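Long-range contacts in chitinase (Thermococcus chitonophagus, PDB 5XSW), which probably acts as an endochitinase on chitin, the deposited piece joining a beta-rich N-terminal part to a largely helical domain that binds a glycan: residues P159-I164 with Y449-L454; M181-K186 with R391-N396; P113-L118 with A195-K200. All blocks are in the same frame, centred on the assembly; numbering follows the deposited sequence.

From the N terminus, after the beta-rich part, the chain runs through the loop at 113-118, which contact 3 joins to the end of helix 186-199, closing a loop of 76 residues. Before that loop closes, contacts 1 and 2 open at 159-164 and 181-186, so contact 3 crosses both. Of the two still open, contact 2 closes first, at 391-396, over 204 residues; contact 1, in which it is nested, closes over 284 at the start of helix 449-461. Contacts 1 and 2 touch through Tyr449 N and Ala395 O and through Ile164 O and Tyr393 N, both probable hydrogen bonds. Contacts 1 and 3 meet by packing, whereas contacts 2 and 3 stay about 11 Å apart at their nearest atoms.

Contact 1 (P159-I164 with Y449-L454); sequences PTQIII and YRYDFL
Backbone meets backbone where Ile162 N donates to Arg450 O at 3.0 Å, with 156° at the hydrogen, and Gln161 CA sends a CA-H...O contact to the same oxygen. An irregular loop thus lies across the opening turns of helix 449-461, a loop-on-helix packing in the largely helical domain. Water enters here too: one molecule accepts from Leu454 N at 2.9 Å and lies within bonding distance of Thr160 O and Arg450 O, among more acceptors than its two protons can serve.

Arg450 grips Gln161 side-on. Its NE and NH2 lie 3.1 and 2.9 Å from Gln161 OE1, with the oxygen in the guanidinium plane; both nitrogens come from the same face of the amide, NE well above its plane. Gln161 NE2, at the edge of the Tyr451 ring, donates to Asp141 O and Tyr139 O, while Tyr451 OH stands over the centre of the guanidinium. With an alanine here the amide is gone, which is likely to leave Arg450 NE without its acceptor and the Asp141 and Tyr139 carbonyls short of a donor, though NH2 would keep Pro142 O.

Ile162 fills the apolar side. With CG1 beside the backbone N (chi1 -55°), its CD1 sits over one face of Tyr449, 3.9 Å from the ring centroid, while Tyr449 OH bonds Ala189 O. Packing is tight where Ile162 CG1 comes within 3.4 Å of Leu454 CG.

Contact 2 (M181-K186 with R391-N396); sequences MWVPNK and RIYDAN
Val183 covers one face of the Tyr393 ring: its CB stands 3.9 Å from the ring centroid and 28° off the normal, a CH-pi contact. The two methyls lie over one side of the same face, CG1 3.7 Å from Tyr393 CZ and CG2 nearest Tyr393 CD1. Tyr393 also meets the ring of Tyr449 edge-to-face, and Ala189 of helix 186-199 touches both Val183 and Tyr393. With CG anti to the backbone N (chi1 179°), the tyrosine reaches across to the other segment, its OH 3.4 Å from Lys186 CA.

Both segments lack regular structure over most of their length, and the contact runs from the loop ahead of helix 186-199 onto its first residue. Asn185 is the N-cap residue of that helix, its OD1 accepting from Phe188 N, and Lys186, whose CA meets Tyr393 OH, is the residue right after this cap.

The polar link lies at the far end. Lys186, with CG placed between the backbone N and the carbonyl carbon and the chain bent at chi3 (71°), brings NZ to 3.1 Å from Asn396 O, nearly in line with the C=O bond. The same ammonium makes a salt bridge with Asp401, giving the charge a second partner. Between the phenol and this bond, Lys186 CB rests 4.2 Å from Ala395 CB. Ala395 N in turn donates to Asp394 OD1 at 2.9 Å, and that carboxylate oxygen also accepts from Arg450 N.

Contact 3 (P113-L118 with A195-K200); sequences PTIGEL and AYEWFK
Apolar contact is centred on Ile115, in the loop that follows the N-terminal beta-rich part and packs on the C-terminal end of helix 186-199, joining the connecting chain to the helical domain. Both branches of the isoleucine meet Tyr196: CD1 is 3.6 Å from Tyr196 CE1, and CG2 is 3.4 Å from Tyr196 OH. Placing CG1 beside the backbone N (chi1 -51°) turns CG2 toward the phenol oxygen while CD1 reaches the ring. Pro113 adds a smaller patch, its CD 3.7 Å from Lys200 CB.

The polar contacts involve no direct hydrogen bond from one segment to the other. A single water joins them instead. It accepts from Ile115 N and from Lys200 NZ and donates to Glu197 OE2, the last at 2.9 Å. Glu197 OE1 forms a salt bridge with Arg458 of helix 449-461, so the two carboxylate oxygens have different partners. Lys200, the first residue to leave helical backbone angles, has a positive phi of 69°. Its chain, bent at chi2 (-53°), folds back so that NZ donates to Glu197 O at 2.9 Å.

A third kind of contact sets oxygen against hydrocarbon. The closest approach between the segments is of this sort: Pro113 O lies 3.1 Å from Lys200 CD and 3.2 Å from Lys200 CE, and it is buried with no hydrogen-bond partner in the model. Ile115 CB likewise comes 3.8 Å from Glu197 OE1, the two side chains running past each other in opposite directions.

Loop 113-118 is therefore held to the helix end by packing and a water bridge. Carboxylate and ammonium, both bound to that water, would be expected to polarise it, and the nearby positive charge of Lys200 may also ease the burial of the Pro113 carbonyl, although its nitrogen makes no bond to it.

Contact 1 (P159-I164 with Y449-L454)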
loop_
_atom_site.group_PDB
_atom_site.type_symbol
_atom_site.label_atom_id
_atom_site.label_comp_id
_atom_site.label_asym_id
_atom_site.label_seq_id
_atom_site.Cartn_x
_atom_site.Cartn_y
_atom_site.Cartn_z
ATOM N N PRO A 159 26.194 6.661 -24.466
ATOM C CA PRO A 159 25.024 5.904 -24.928
ATOM C C PRO A 159 25.044 4.380 -24.731
ATOM O O PRO A 159 23.976 3.754 -24.830
ATOM C CB PRO A 159 24.994 6.211 -26.436
ATOM C CG PRO A 159 26.467 6.434 -26.782
ATOM C CD PRO A 159 26.966 7.258 -25.583
ATOM N N THR A 160 26.219 3.774 -24.544
ATOM C CA THR A 160 26.263 2.306 -24.460
ATOM C C THR A 160 27.010 1.850 -23.177
ATOM O O THR A 160 26.884 0.699 -22.775
ATOM C CB THR A 160 26.942 1.664 -25.721
ATOM O OG1 THR A 160 28.275 2.181 -25.853
ATOM C CG2 THR A 160 26.140 1.970 -26.970
ATOM N N GLN A 161 27.742 2.769 -22.547
ATOM C CA GLN A 161 28.436 2.449 -21.284
ATOM C C GLN A 161 27.554 2.798 -20.075
ATOM O O GLN A 161 26.878 3.824 -20.104
ATOM C CB GLN A 161 29.752 3.213 -21.116
ATOM C CG GLN A 161 30.923 2.659 -22.007
ATOM C CD GLN A 161 32.132 3.520 -21.929
ATOM O OE1 GLN A 161 32.480 4.051 -20.865
ATOM N NE2 GLN A 161 32.813 3.694 -23.087
ATOM N N ILE A 162 27.574 1.941 -19.046
ATOM C CA ILE A 162 26.976 2.265 -17.724
ATOM C C ILE A 162 28.068 2.780 -16.843
ATOM O O ILE A 162 29.104 2.121 -16.679
ATOM C CB ILE A 162 26.387 1.026 -17.021
ATOM C CG1 ILE A 162 25.385 0.336 -17.919
ATOM C CG2 ILE A 162 25.739 1.415 -15.658
ATOM C CD1 ILE A 162 25.172 -1.086 -17.524
ATOM N N ILE A 163 27.870 3.948 -16.271
ATOM C CA ILE A 163 28.924 4.561 -15.467
ATOM C C ILE A 163 28.429 4.730 -14.005
ATOM O O ILE A 163 27.766 5.737 -13.663
ATOM C CB ILE A 163 29.312 5.992 -15.992
ATOM C CG1 ILE A 163 29.537 5.978 -17.525
ATOM C CG2 ILE A 163 30.486 6.495 -15.197
ATOM C CD1 ILE A 163 30.647 5.026 -17.927
ATOM N N ILE A 164 28.761 3.779 -13.147
ATOM C CA ILE A 164 28.447 3.940 -11.742
ATOM C C ILE A 164 29.704 4.477 -11.083
ATOM O O ILE A 164 30.746 3.829 -11.099
ATOM C CB ILE A 164 28.052 2.606 -11.090
ATOM C CG1 ILE A 164 26.758 2.072 -11.705
ATOM C CG2 ILE A 164 27.899 2.780 -9.588
ATOM C CD1 ILE A 164 26.420 0.658 -11.284
ATOM N N TYR A 449 30.432 -5.586 -17.792
ATOM C CA TYR A 449 29.220 -4.904 -17.301
ATOM C C TYR A 449 29.216 -3.458 -17.830
ATOM O O TYR A 449 28.290 -3.013 -18.499
ATOM C CB TYR A 449 29.176 -4.926 -15.777
ATOM C CG TYR A 449 28.037 -4.057 -15.271
ATOM C CD1 TYR A 449 26.760 -4.556 -15.190
ATOM C CD2 TYR A 449 28.269 -2.757 -14.880
ATOM C CE1 TYR A 449 25.669 -3.754 -14.678
ATOM C CE2 TYR A 449 27.203 -1.926 -14.377
ATOM C CZ TYR A 449 25.941 -2.456 -14.282
ATOM O OH TYR A 449 24.943 -1.653 -13.786
ATOM N N ARG A 450 30.298 -2.750 -17.575
ATOM C CA ARG A 450 30.377 -1.347 -17.969
ATOM C C ARG A 450 30.164 -1.133 -19.499
ATOM O O ARG A 450 29.359 -0.288 -19.923
ATOM C CB ARG A 450 31.743 -0.768 -17.549
ATOM C CG ARG A 450 31.844 0.705 -17.958
ATOM C CD ARG A 450 33.152 1.328 -17.563
ATOM N NE ARG A 450 33.401 2.517 -18.368
ATOM C CZ ARG A 450 34.441 3.341 -18.178
ATOM N NH1 ARG A 450 35.305 3.142 -17.175
ATOM N NH2 ARG A 450 34.598 4.380 -18.978
ATOM N N TYR A 451 30.860 -1.933 -20.318
ATOM C CA TYR A 451 30.895 -1.672 -21.774
ATOM C C TYR A 451 29.812 -2.392 -22.553
ATOM O O TYR A 451 29.321 -1.882 -23.568
ATOM C CB TYR A 451 32.299 -2.029 -22.321
ATOM C CG TYR A 451 33.373 -1.108 -21.784
ATOM C CD1 TYR A 451 33.529 0.172 -22.277
ATOM C CD2 TYR A 451 34.148 -1.498 -20.706
ATOM C CE1 TYR A 451 34.493 1.025 -21.750
ATOM C CE2 TYR A 451 35.109 -0.656 -20.175
ATOM C CZ TYR A 451 35.271 0.595 -20.694
ATOM O OH TYR A 451 36.242 1.409 -20.141
ATOM N N ASP A 452 29.424 -3.588 -22.102
ATOM C CA ASP A 452 28.540 -4.426 -22.894
ATOM C C ASP A 452 27.110 -4.594 -22.389
ATOM O O ASP A 452 26.229 -5.000 -23.150
ATOM C CB ASP A 452 29.134 -5.833 -23.001
ATOM C CG ASP A 452 30.483 -5.838 -23.684
ATOM O OD1 ASP A 452 30.600 -5.200 -24.763
ATOM O OD2 ASP A 452 31.407 -6.457 -23.134
ATOM N N PHE A 453 26.873 -4.447 -21.088
ATOM C CA PHE A 453 25.577 -4.953 -20.623
ATOM C C PHE A 453 24.355 -4.146 -21.137
ATOM O O PHE A 453 23.283 -4.720 -21.357
ATOM C CB PHE A 453 25.545 -5.069 -19.050
ATOM C CG PHE A 453 24.349 -5.867 -18.557
ATOM C CD1 PHE A 453 24.213 -7.192 -18.891
ATOM C CD2 PHE A 453 23.354 -5.267 -17.769
ATOM C CE1 PHE A 453 23.083 -7.949 -18.485
ATOM C CE2 PHE A 453 22.240 -5.984 -17.338
ATOM C CZ PHE A 453 22.091 -7.327 -17.691
ATOM N N LEU A 454 24.483 -2.829 -21.364
ATOM C CA LEU A 454 23.340 -2.126 -21.945
ATOM C C LEU A 454 22.977 -2.663 -23.334
ATOM O O LEU A 454 21.795 -2.743 -23.697
ATOM C CB LEU A 454 23.595 -0.620 -22.079
ATOM C CG LEU A 454 23.532 0.183 -20.770
ATOM C CD1 LEU A 454 23.773 1.710 -21.043
ATOM C CD2 LEU A 454 22.129 -0.061 -20.114
HETATM O O HOH W 1 26.711 -1.677 -24.117
HETATM O O HOH W 2 26.827 -1.221 -20.758
HETATM O O HOH W 3 29.960 0.721 -24.492
#

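Contact 2 (M181-K186 with R391-N396)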
loop_
_atom_site.group_PDB
_atom_site.type_symbol
_atom_site.label_atom_id
_atom_site.label_comp_id
_atom_site.label_asym_id
_atom_site.label_seq_id
_atom_site.Cartn_x
_atom_site.Cartn_y
_atom_site.Cartn_z
ATOM N N MET A 181 31.265 4.643 -1.796
ATOM C CA MET A 181 30.222 3.870 -2.497
ATOM C C MET A 181 30.790 2.552 -2.999
ATOM O O MET A 181 31.961 2.504 -3.412
ATOM C CB MET A 181 29.666 4.705 -3.670
ATOM C CG MET A 181 29.183 6.096 -3.232
ATOM S SD MET A 181 27.896 6.038 -1.889
ATOM C CE MET A 181 26.544 5.173 -2.705
ATOM N N TRP A 182 29.988 1.494 -2.968
ATOM C CA TRP A 182 30.419 0.192 -3.495
ATOM C C TRP A 182 29.189 -0.559 -3.953
ATOM O O TRP A 182 28.047 -0.311 -3.500
ATOM C CB TRP A 182 31.238 -0.638 -2.453
ATOM C CG TRP A 182 30.409 -1.522 -1.569
ATOM C CD1 TRP A 182 29.371 -1.114 -0.751
ATOM C CD2 TRP A 182 30.543 -2.920 -1.375
ATOM N NE1 TRP A 182 28.865 -2.189 -0.062
ATOM C CE2 TRP A 182 29.576 -3.306 -0.416
ATOM C CE3 TRP A 182 31.412 -3.908 -1.906
ATOM C CZ2 TRP A 182 29.417 -4.625 -0.001
ATOM C CZ3 TRP A 182 31.235 -5.237 -1.490
ATOM C CH2 TRP A 182 30.249 -5.576 -0.554
ATOM N N VAL A 183 29.411 -1.437 -4.909
ATOM C CA VAL A 183 28.367 -2.244 -5.489
ATOM C C VAL A 183 28.501 -3.637 -4.860
ATOM O O VAL A 183 29.514 -4.312 -5.091
ATOM C CB VAL A 183 28.523 -2.325 -7.027
ATOM C CG1 VAL A 183 27.585 -3.408 -7.578
ATOM C CG2 VAL A 183 28.246 -0.900 -7.683
ATOM N N PRO A 184 27.502 -4.084 -4.062
ATOM C CA PRO A 184 27.689 -5.372 -3.351
ATOM C C PRO A 184 27.935 -6.592 -4.242
ATOM O O PRO A 184 28.698 -7.463 -3.865
ATOM C CB PRO A 184 26.342 -5.552 -2.595
ATOM C CG PRO A 184 25.916 -4.102 -2.308
ATOM C CD PRO A 184 26.297 -3.358 -3.592
ATOM N N ASN A 185 27.270 -6.681 -5.395
ATOM C CA ASN A 185 27.565 -7.791 -6.313
ATOM C C ASN A 185 27.039 -7.461 -7.687
ATOM O O ASN A 185 26.338 -6.455 -7.873
ATOM C CB ASN A 185 26.956 -9.115 -5.829
ATOM C CG ASN A 185 25.426 -9.048 -5.699
ATOM O OD1 ASN A 185 24.720 -8.961 -6.687
ATOM N ND2 ASN A 185 24.904 -9.217 -4.463
ATOM N N LYS A 186 27.375 -8.309 -8.650
ATOM C CA LYS A 186 27.125 -7.985 -10.041
ATOM C C LYS A 186 25.682 -8.222 -10.376
ATOM O O LYS A 186 25.210 -7.713 -11.399
ATOM C CB LYS A 186 28.043 -8.857 -10.938
ATOM C CG LYS A 186 27.697 -10.349 -10.805
ATOM C CD LYS A 186 28.619 -11.210 -11.726
ATOM C CE LYS A 186 30.048 -11.300 -11.262
ATOM N NZ LYS A 186 30.676 -12.497 -11.951
ATOM N N ARG A 391 37.140 6.156 -10.546
ATOM C CA ARG A 391 36.761 4.826 -10.116
ATOM C C ARG A 391 35.343 4.522 -10.575
ATOM O O ARG A 391 34.388 4.978 -9.973
ATOM C CB ARG A 391 36.842 4.767 -8.593
ATOM C CG ARG A 391 37.290 3.450 -8.008
ATOM C CD ARG A 391 37.829 3.611 -6.594
ATOM N NE ARG A 391 36.947 4.415 -5.765
ATOM C CZ ARG A 391 37.260 4.887 -4.566
ATOM N NH1 ARG A 391 38.439 4.630 -4.032
ATOM N NH2 ARG A 391 36.387 5.616 -3.899
ATOM N N ILE A 392 35.217 3.711 -11.613
ATOM C CA ILE A 392 33.923 3.413 -12.197
ATOM C C ILE A 392 33.687 1.930 -12.106
ATOM O O ILE A 392 34.554 1.147 -12.446
ATOM C CB ILE A 392 33.844 3.811 -13.682
ATOM C CG1 ILE A 392 34.147 5.291 -13.862
ATOM C CG2 ILE A 392 32.474 3.498 -14.239
ATOM C CD1 ILE A 392 33.426 6.182 -12.885
ATOM N N TYR A 393 32.514 1.538 -11.644
ATOM C CA TYR A 393 32.272 0.116 -11.491
ATOM C C TYR A 393 32.385 -0.675 -12.816
ATOM O O TYR A 393 31.894 -0.253 -13.844
ATOM C CB TYR A 393 30.882 -0.119 -10.891
ATOM C CG TYR A 393 30.547 -1.543 -10.712
ATOM C CD1 TYR A 393 31.079 -2.255 -9.660
ATOM C CD2 TYR A 393 29.691 -2.186 -11.597
ATOM C CE1 TYR A 393 30.776 -3.638 -9.473
ATOM C CE2 TYR A 393 29.379 -3.536 -11.429
ATOM C CZ TYR A 393 29.905 -4.236 -10.332
ATOM O OH TYR A 393 29.569 -5.560 -10.160
ATOM N N ASP A 394 32.965 -1.865 -12.735
ATOM C CA ASP A 394 32.946 -2.808 -13.875
ATOM C C ASP A 394 33.015 -4.227 -13.333
ATOM O O ASP A 394 33.409 -4.431 -12.179
ATOM C CB ASP A 394 34.123 -2.484 -14.815
ATOM C CG ASP A 394 33.954 -3.072 -16.239
ATOM O OD1 ASP A 394 32.958 -3.769 -16.553
ATOM O OD2 ASP A 394 34.858 -2.777 -17.056
ATOM N N ALA A 395 32.593 -5.215 -14.112
ATOM C CA ALA A 395 32.561 -6.580 -13.631
ATOM C C ALA A 395 32.595 -7.467 -14.849
ATOM O O ALA A 395 31.997 -7.117 -15.853
ATOM C CB ALA A 395 31.256 -6.872 -12.800
ATOM N N ASN A 396 33.241 -8.626 -14.746
ATOM C CA ASN A 396 33.074 -9.685 -15.755
ATOM C C ASN A 396 31.750 -10.378 -15.610
ATOM O O ASN A 396 31.397 -10.864 -14.526
ATOM C CB ASN A 396 34.197 -10.729 -15.603
ATOM C CG ASN A 396 35.567 -10.128 -15.747
ATOM O OD1 ASN A 396 35.736 -9.052 -16.292
ATOM N ND2 ASN A 396 36.562 -10.831 -15.252
#

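Contact 3 (P113-L118 with A195-K200)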
loop_
_atom_site.group_PDB
_atom_site.type_symbol
_atom_site.label_atom_id
_atom_site.label_comp_id
_atom_site.label_asym_id
_atom_site.label_seq_id
_atom_site.Cartn_x
_atom_site.Cartn_y
_atom_site.Cartn_z
ATOM N N PRO A 113 13.686 9.624 -21.550
ATOM C CA PRO A 113 14.770 9.863 -22.508
ATOM C C PRO A 113 15.280 8.580 -23.166
ATOM O O PRO A 113 15.212 7.496 -22.606
ATOM C CB PRO A 113 15.870 10.485 -21.654
ATOM C CG PRO A 113 15.204 10.838 -20.276
ATOM C CD PRO A 113 14.042 9.948 -20.143
ATOM N N THR A 114 15.799 8.720 -24.377
ATOM C CA THR A 114 16.512 7.629 -25.037
ATOM C C THR A 114 17.968 7.622 -24.591
ATOM O O THR A 114 18.693 8.607 -24.713
ATOM C CB THR A 114 16.421 7.768 -26.575
ATOM O OG1 THR A 114 15.068 7.589 -26.920
ATOM C CG2 THR A 114 17.242 6.647 -27.288
ATOM N N ILE A 115 18.402 6.524 -24.014
ATOM C CA ILE A 115 19.781 6.459 -23.542
ATOM C C ILE A 115 20.694 6.141 -24.772
ATOM O O ILE A 115 21.731 6.763 -24.963
ATOM C CB ILE A 115 19.994 5.345 -22.478
ATOM C CG1 ILE A 115 18.954 5.442 -21.327
ATOM C CG2 ILE A 115 21.471 5.331 -22.010
ATOM C CD1 ILE A 115 18.971 6.803 -20.649
ATOM N N GLY A 116 20.287 5.150 -25.560
ATOM C CA GLY A 116 21.027 4.740 -26.757
ATOM C C GLY A 116 20.186 3.742 -27.527
ATOM O O GLY A 116 19.159 3.300 -27.039
ATOM N N GLU A 117 20.615 3.364 -28.729
ATOM C CA GLU A 117 19.830 2.448 -29.562
ATOM C C GLU A 117 20.766 1.512 -30.313
ATOM O O GLU A 117 21.892 1.898 -30.581
ATOM C CB GLU A 117 18.985 3.238 -30.579
ATOM C CG GLU A 117 17.900 4.092 -29.980
ATOM C CD GLU A 117 17.008 4.694 -31.060
ATOM O OE1 GLU A 117 17.405 4.635 -32.246
ATOM O OE2 GLU A 117 15.917 5.204 -30.736
ATOM N N LEU A 118 20.318 0.292 -30.576
ATOM C CA LEU A 118 21.091 -0.655 -31.368
ATOM C C LEU A 118 21.176 -0.088 -32.778
ATOM O O LEU A 118 20.250 0.613 -33.204
ATOM C CB LEU A 118 20.414 -2.021 -31.414
ATOM C CG LEU A 118 20.448 -2.842 -30.121
ATOM C CD1 LEU A 118 19.530 -4.039 -30.186
ATOM C CD2 LEU A 118 21.870 -3.279 -29.852
ATOM N N ALA A 195 16.959 -1.201 -14.473
ATOM C CA ALA A 195 16.154 -0.047 -14.049
ATOM C C ALA A 195 16.473 1.185 -14.921
ATOM O O ALA A 195 15.611 1.964 -15.257
ATOM C CB ALA A 195 16.425 0.298 -12.530
ATOM N N TYR A 196 17.759 1.365 -15.198
ATOM C CA TYR A 196 18.259 2.470 -16.038
ATOM C C TYR A 196 17.685 2.359 -17.453
ATOM O O TYR A 196 17.044 3.244 -17.937
ATOM C CB TYR A 196 19.784 2.375 -16.075
ATOM C CG TYR A 196 20.532 3.429 -16.880
ATOM C CD1 TYR A 196 20.017 4.709 -17.072
ATOM C CD2 TYR A 196 21.801 3.135 -17.411
ATOM C CE1 TYR A 196 20.755 5.681 -17.782
ATOM C CE2 TYR A 196 22.519 4.083 -18.130
ATOM C CZ TYR A 196 21.986 5.339 -18.324
ATOM O OH TYR A 196 22.729 6.283 -19.019
ATOM N N GLU A 197 17.900 1.230 -18.108
ATOM C CA GLU A 197 17.480 1.098 -19.506
ATOM C C GLU A 197 15.960 1.055 -19.647
ATOM O O GLU A 197 15.368 1.618 -20.584
ATOM C CB GLU A 197 18.161 -0.169 -20.156
ATOM C CG GLU A 197 17.889 -0.291 -21.702
ATOM C CD GLU A 197 18.465 0.893 -22.521
ATOM O OE1 GLU A 197 19.460 1.568 -22.091
ATOM O OE2 GLU A 197 17.938 1.126 -23.627
ATOM N N TRP A 198 15.295 0.383 -18.722
ATOM C CA TRP A 198 13.849 0.280 -18.775
ATOM C C TRP A 198 13.159 1.588 -18.353
ATOM O O TRP A 198 12.311 2.101 -19.095
ATOM C CB TRP A 198 13.375 -0.893 -17.859
ATOM C CG TRP A 198 11.996 -1.408 -18.149
ATOM C CD1 TRP A 198 11.051 -0.889 -19.020
ATOM C CD2 TRP A 198 11.404 -2.553 -17.555
ATOM N NE1 TRP A 198 9.926 -1.686 -19.004
ATOM C CE2 TRP A 198 10.127 -2.716 -18.117
ATOM C CE3 TRP A 198 11.858 -3.496 -16.617
ATOM C CZ2 TRP A 198 9.276 -3.761 -17.737
ATOM C CZ3 TRP A 198 11.033 -4.531 -16.274
ATOM C CH2 TRP A 198 9.740 -4.647 -16.824
ATOM N N PHE A 199 13.514 2.162 -17.190
ATOM C CA PHE A 199 12.702 3.298 -16.645
ATOM C C PHE A 199 13.476 4.612 -16.666
ATOM O O PHE A 199 12.968 5.636 -16.217
ATOM C CB PHE A 199 12.195 2.982 -15.190
ATOM C CG PHE A 199 11.320 1.740 -15.152
ATOM C CD1 PHE A 199 10.051 1.781 -15.696
ATOM C CD2 PHE A 199 11.797 0.533 -14.597
ATOM C CE1 PHE A 199 9.248 0.612 -15.740
ATOM C CE2 PHE A 199 10.995 -0.599 -14.599
ATOM C CZ PHE A 199 9.734 -0.561 -15.212
ATOM N N LYS A 200 14.700 4.569 -17.212
ATOM C CA LYS A 200 15.564 5.762 -17.420
ATOM C C LYS A 200 16.051 6.331 -16.120
ATOM O O LYS A 200 16.415 7.514 -16.042
ATOM C CB LYS A 200 14.827 6.865 -18.225
ATOM C CG LYS A 200 14.025 6.274 -19.424
ATOM C CD LYS A 200 14.945 5.376 -20.322
ATOM C CE LYS A 200 14.046 4.721 -21.395
ATOM N NZ LYS A 200 14.846 3.815 -22.338
HETATM O O HOH W 4 17.184 3.906 -24.129
#